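Local atomic coordinates of sugar isomerase (PDB entry 3QC0), a protein that binds zinc and is probably a sugar isomerase built on a TIM barrel. Residues G6-Q17 with Q245-W256. Numbering follows the deposited sequence.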
loop_
_atom_site.group_PDB
_atom_site.type_symbol
_atom_site.label_atom_id
_atom_site.label_comp_id
_atom_site.label_asym_id
_atom_site.label_seq_id
_atom_site.Cartn_x
_atom_site.Cartn_y
_atom_site.Cartn_z
ATOM N N GLY A 6 -0.523 -25.393 -16.396
ATOM C CA GLY A 6 -0.544 -24.490 -15.214
ATOM C C GLY A 6 -0.486 -22.988 -15.431
ATOM O O GLY A 6 -0.282 -22.261 -14.460
ATOM N N LEU A 7 -0.589 -22.532 -16.675
ATOM C CA LEU A 7 -0.547 -21.119 -17.036
ATOM C C LEU A 7 -1.913 -20.653 -17.564
ATOM O O LEU A 7 -2.510 -21.281 -18.445
ATOM C CB LEU A 7 0.531 -20.850 -18.090
ATOM C CG LEU A 7 0.748 -19.401 -18.536
ATOM C CD1 LEU A 7 1.080 -18.502 -17.306
ATOM C CD2 LEU A 7 1.836 -19.306 -19.603
ATOM N N SER A 8 -2.394 -19.528 -17.048
ATOM C CA SER A 8 -3.577 -18.837 -17.529
ATOM C C SER A 8 -3.183 -17.416 -17.893
ATOM O O SER A 8 -2.271 -16.843 -17.264
ATOM C CB SER A 8 -4.649 -18.857 -16.424
ATOM O OG SER A 8 -5.818 -18.193 -16.833
ATOM N N ILE A 9 -3.856 -16.817 -18.863
ATOM C CA ILE A 9 -3.634 -15.413 -19.215
ATOM C C ILE A 9 -4.895 -14.618 -18.888
ATOM O O ILE A 9 -5.974 -14.867 -19.416
ATOM C CB ILE A 9 -3.265 -15.223 -20.706
ATOM C CG1 ILE A 9 -2.012 -16.038 -21.068
ATOM C CG2 ILE A 9 -3.116 -13.729 -21.054
ATOM C CD1 ILE A 9 -0.697 -15.603 -20.458
ATOM N N ASN A 10 -4.766 -13.665 -17.964
ATOM C CA ASN A 10 -5.808 -12.685 -17.748
ATOM C C ASN A 10 -5.744 -11.767 -18.963
ATOM O O ASN A 10 -4.678 -11.253 -19.299
ATOM C CB ASN A 10 -5.585 -11.945 -16.425
ATOM C CG ASN A 10 -6.637 -10.957 -16.137
ATOM O OD1 ASN A 10 -6.835 -9.992 -16.910
ATOM N ND2 ASN A 10 -7.251 -11.080 -14.937
ATOM N N LEU A 11 -6.867 -11.588 -19.654
ATOM C CA LEU A 11 -6.842 -10.913 -20.940
ATOM C C LEU A 11 -6.573 -9.429 -20.842
ATOM O O LEU A 11 -6.331 -8.771 -21.828
ATOM C CB LEU A 11 -8.152 -11.180 -21.681
ATOM C CG LEU A 11 -8.440 -12.662 -21.949
ATOM C CD1 LEU A 11 -9.652 -12.832 -22.928
ATOM C CD2 LEU A 11 -7.231 -13.440 -22.458
ATOM N N ALA A 12 -6.513 -8.880 -19.622
ATOM C CA ALA A 12 -6.010 -7.515 -19.490
ATOM C C ALA A 12 -4.586 -7.408 -20.023
ATOM O O ALA A 12 -4.168 -6.357 -20.493
ATOM C CB ALA A 12 -6.037 -7.061 -18.031
ATOM N N THR A 13 -3.846 -8.494 -19.939
ATOM C CA THR A 13 -2.440 -8.517 -20.350
ATOM C C THR A 13 -2.233 -8.103 -21.804
ATOM O O THR A 13 -1.214 -7.480 -22.134
ATOM C CB THR A 13 -1.844 -9.903 -20.072
ATOM O OG1 THR A 13 -1.909 -10.121 -18.661
ATOM C CG2 THR A 13 -0.366 -10.039 -20.497
ATOM N N ILE A 14 -3.227 -8.402 -22.643
ATOM C CA ILE A 14 -3.155 -8.027 -24.078
ATOM C C ILE A 14 -4.418 -7.270 -24.484
ATOM O O ILE A 14 -4.947 -7.409 -25.621
ATOM C CB ILE A 14 -2.867 -9.282 -24.996
ATOM C CG1 ILE A 14 -3.818 -10.433 -24.691
ATOM C CG2 ILE A 14 -1.378 -9.724 -24.862
ATOM C CD1 ILE A 14 -3.733 -11.614 -25.724
ATOM N N ARG A 15 -4.910 -6.432 -23.578
ATOM C CA ARG A 15 -6.194 -5.783 -23.764
ATOM C C ARG A 15 -6.178 -4.703 -24.839
ATOM O O ARG A 15 -7.226 -4.423 -25.410
ATOM C CB ARG A 15 -6.711 -5.169 -22.446
ATOM C CG ARG A 15 -5.806 -4.086 -21.891
ATOM C CD ARG A 15 -6.344 -2.704 -22.031
ATOM N NE ARG A 15 -7.607 -2.535 -21.337
ATOM C CZ ARG A 15 -8.346 -1.426 -21.407
ATOM N NH1 ARG A 15 -7.932 -0.380 -22.128
ATOM N NH2 ARG A 15 -9.506 -1.352 -20.753
ATOM N N GLU A 16 -5.023 -4.094 -25.099
ATOM C CA GLU A 16 -4.962 -3.023 -26.101
ATOM C C GLU A 16 -4.904 -3.636 -27.502
ATOM O O GLU A 16 -5.394 -3.032 -28.469
ATOM C CB GLU A 16 -3.769 -2.086 -25.876
ATOM C CG GLU A 16 -3.918 -1.160 -24.650
ATOM C CD GLU A 16 -5.050 -0.141 -24.796
ATOM O OE1 GLU A 16 -5.265 0.395 -25.910
ATOM O OE2 GLU A 16 -5.720 0.157 -23.803
ATOM N N GLN A 17 -4.355 -4.847 -27.574
ATOM C CA GLN A 17 -4.044 -5.505 -28.851
ATOM C C GLN A 17 -5.156 -6.386 -29.372
ATOM O O GLN A 17 -5.280 -6.561 -30.581
ATOM C CB GLN A 17 -2.804 -6.379 -28.688
ATOM C CG GLN A 17 -1.561 -5.603 -28.223
ATOM C CD GLN A 17 -1.298 -5.687 -26.715
ATOM O OE1 GLN A 17 -2.220 -5.502 -25.888
ATOM N NE2 GLN A 17 -0.048 -5.979 -26.356
ATOM N N GLN A 245 -1.520 -20.451 -12.660
ATOM C CA GLN A 245 -1.082 -19.112 -12.327
ATOM C C GLN A 245 -1.556 -18.221 -13.451
ATOM O O GLN A 245 -1.275 -18.511 -14.622
ATOM C CB GLN A 245 0.441 -19.066 -12.196
ATOM C CG GLN A 245 0.956 -19.948 -11.084
ATOM C CD GLN A 245 2.477 -19.962 -11.011
ATOM O OE1 GLN A 245 3.101 -18.915 -10.898
ATOM N NE2 GLN A 245 3.072 -21.136 -11.077
ATOM N N GLU A 246 -2.271 -17.153 -13.092
ATOM C CA GLU A 246 -2.936 -16.279 -14.035
ATOM C C GLU A 246 -2.148 -14.982 -14.224
ATOM O O GLU A 246 -2.007 -14.193 -13.261
ATOM C CB GLU A 246 -4.347 -15.998 -13.502
ATOM C CG GLU A 246 -5.173 -15.055 -14.361
ATOM C CD GLU A 246 -6.461 -14.689 -13.694
ATOM O OE1 GLU A 246 -7.196 -15.614 -13.273
ATOM O OE2 GLU A 246 -6.746 -13.484 -13.582
ATOM N N VAL A 247 -1.590 -14.781 -15.407
ATOM C CA VAL A 247 -0.816 -13.597 -15.727
ATOM C C VAL A 247 -1.690 -12.390 -15.965
ATOM O O VAL A 247 -2.476 -12.323 -16.892
ATOM C CB VAL A 247 0.070 -13.786 -16.935
ATOM C CG1 VAL A 247 0.824 -12.482 -17.256
ATOM C CG2 VAL A 247 0.989 -15.014 -16.703
ATOM N N GLU A 248 -1.544 -11.412 -15.084
ATOM C CA GLU A 248 -2.356 -10.210 -15.136
ATOM C C GLU A 248 -1.432 -9.007 -15.068
ATOM O O GLU A 248 -0.928 -8.623 -14.014
ATOM C CB GLU A 248 -3.381 -10.185 -13.993
ATOM C CG GLU A 248 -4.301 -8.988 -14.047
ATOM C CD GLU A 248 -5.270 -8.955 -12.916
ATOM O OE1 GLU A 248 -4.928 -9.448 -11.851
ATOM O OE2 GLU A 248 -6.403 -8.477 -13.122
ATOM N N ILE A 249 -1.159 -8.442 -16.234
ATOM C CA ILE A 249 -0.255 -7.315 -16.406
ATOM C C ILE A 249 -0.993 -6.131 -17.032
ATOM O O ILE A 249 -1.580 -6.252 -18.102
ATOM C CB ILE A 249 0.961 -7.683 -17.300
ATOM C CG1 ILE A 249 1.763 -8.808 -16.645
ATOM C CG2 ILE A 249 1.849 -6.435 -17.544
ATOM C CD1 ILE A 249 2.832 -9.500 -17.520
ATOM N N PHE A 250 -0.957 -4.989 -16.366
ATOM C CA PHE A 250 -1.394 -3.706 -16.895
ATOM C C PHE A 250 -0.127 -2.891 -17.168
ATOM O O PHE A 250 0.564 -2.516 -16.218
ATOM C CB PHE A 250 -2.290 -2.915 -15.910
ATOM C CG PHE A 250 -3.404 -3.711 -15.247
ATOM C CD1 PHE A 250 -3.994 -4.805 -15.831
ATOM C CD2 PHE A 250 -3.914 -3.279 -14.034
ATOM C CE1 PHE A 250 -5.018 -5.509 -15.177
ATOM C CE2 PHE A 250 -4.935 -3.974 -13.393
ATOM C CZ PHE A 250 -5.475 -5.110 -13.964
ATOM N N SER A 251 0.222 -2.652 -18.432
ATOM C CA SER A 251 1.498 -1.990 -18.770
ATOM C C SER A 251 1.332 -1.035 -19.944
ATOM O O SER A 251 1.587 -1.399 -21.103
ATOM C CB SER A 251 2.586 -3.017 -19.058
ATOM O OG SER A 251 3.828 -2.388 -19.405
ATOM N N ALA A 252 0.950 0.190 -19.633
ATOM C CA ALA A 252 0.558 1.151 -20.660
ATOM C C ALA A 252 1.714 1.511 -21.572
ATOM O O ALA A 252 1.486 1.773 -22.757
ATOM C CB ALA A 252 -0.027 2.416 -20.034
ATOM N N ASP A 253 2.925 1.556 -21.050
ATOM C CA ASP A 253 4.077 2.056 -21.834
ATOM C C ASP A 253 5.028 0.975 -22.306
ATOM O O ASP A 253 6.021 1.284 -22.985
ATOM C CB ASP A 253 4.842 3.092 -21.006
ATOM C CG ASP A 253 4.076 4.417 -20.889
ATOM O OD1 ASP A 253 3.177 4.682 -21.742
ATOM O OD2 ASP A 253 4.388 5.200 -19.952
ATOM N N ASN A 254 4.730 -0.285 -22.002
ATOM C CA ASN A 254 5.560 -1.396 -22.429
ATOM C C ASN A 254 4.721 -2.518 -23.067
ATOM O O ASN A 254 4.493 -2.497 -24.284
ATOM C CB ASN A 254 6.464 -1.901 -21.285
ATOM C CG ASN A 254 7.481 -2.919 -21.740
ATOM O OD1 ASN A 254 7.632 -3.167 -22.944
ATOM N ND2 ASN A 254 8.202 -3.517 -20.792
ATOM N N TRP A 255 4.209 -3.460 -22.293
ATOM C CA TRP A 255 3.623 -4.684 -22.864
ATOM C C TRP A 255 2.366 -4.434 -23.676
ATOM O O TRP A 255 2.139 -5.142 -24.678
ATOM C CB TRP A 255 3.393 -5.750 -21.786
ATOM C CG TRP A 255 4.669 -6.043 -21.106
ATOM C CD1 TRP A 255 5.072 -5.608 -19.853
ATOM C CD2 TRP A 255 5.763 -6.780 -21.639
ATOM N NE1 TRP A 255 6.336 -6.036 -19.607
ATOM C CE2 TRP A 255 6.805 -6.740 -20.678
ATOM C CE3 TRP A 255 5.988 -7.436 -22.854
ATOM C CZ2 TRP A 255 8.016 -7.382 -20.867
ATOM C CZ3 TRP A 255 7.188 -8.068 -23.041
ATOM C CH2 TRP A 255 8.188 -8.049 -22.062
ATOM N N TRP A 256 1.602 -3.406 -23.345
ATOM C CA TRP A 256 0.409 -3.086 -24.134
ATOM C C TRP A 256 0.761 -2.470 -25.493
ATOM O O TRP A 256 -0.124 -2.356 -26.325
ATOM C CB TRP A 256 -0.545 -2.128 -23.410
ATOM C CG TRP A 256 -1.340 -2.781 -22.301
ATOM C CD1 TRP A 256 -1.402 -4.107 -22.006
ATOM C CD2 TRP A 256 -2.189 -2.118 -21.364
ATOM N NE1 TRP A 256 -2.253 -4.317 -20.935
ATOM C CE2 TRP A 256 -2.747 -3.111 -20.523
ATOM C CE3 TRP A 256 -2.536 -0.794 -21.150
ATOM C CZ2 TRP A 256 -3.619 -2.807 -19.487
ATOM C CZ3 TRP A 256 -3.402 -0.486 -20.130
ATOM C CH2 TRP A 256 -3.949 -1.504 -19.311
HETATM O O HOH W 1 1.130 -23.251 -12.276
#
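S8 and E246 pair in parallel where the first and last strands of a TIM barrel meet, a compact example of how a (βα)8 fold closes. Backbone bonds, among them V247 N to S8 O at 2.9 Å, zip strand 7-10 to strand 245-247. At the C-terminal end of the seam the side chains take over. With CG anti to the backbone N (chi1 -179°), N10 sends ND2 across to E246 OE2, 2.8 Å away and nearly straight at 169°; the oxygen is met on its anti side and somewhat out of the carboxylate plane, and the two planes are turned 42° apart. The other oxygen of E246 is hydrogen-bonded to T62. The same amide stacks against the carboxylate of E248, a zinc ligand together with E142, D177 and H204, so N10 is a likely second-shell contact of the metal. Its OD1 accepts from A12 N in an Asx turn and from W38. T13 OG1 receives I249 N at 3.0 Å. Farther out, the W256 indole is sandwiched between the backbone at S251 and the aliphatic part of R15, whose CD lies 3.8 Å above the six-membered ring's centroid, while NE1 donates to A12 O (2.8 Å). A leucine here, without the indole N-H, would probably leave A12 O with R15 N as its remaining donor among these residues and the aliphatic part of R15 without the flat surface it lies on. Strands 34-36 and 200-205 flank the pair, and helix 260-274 packs on the face bearing L7 and V247.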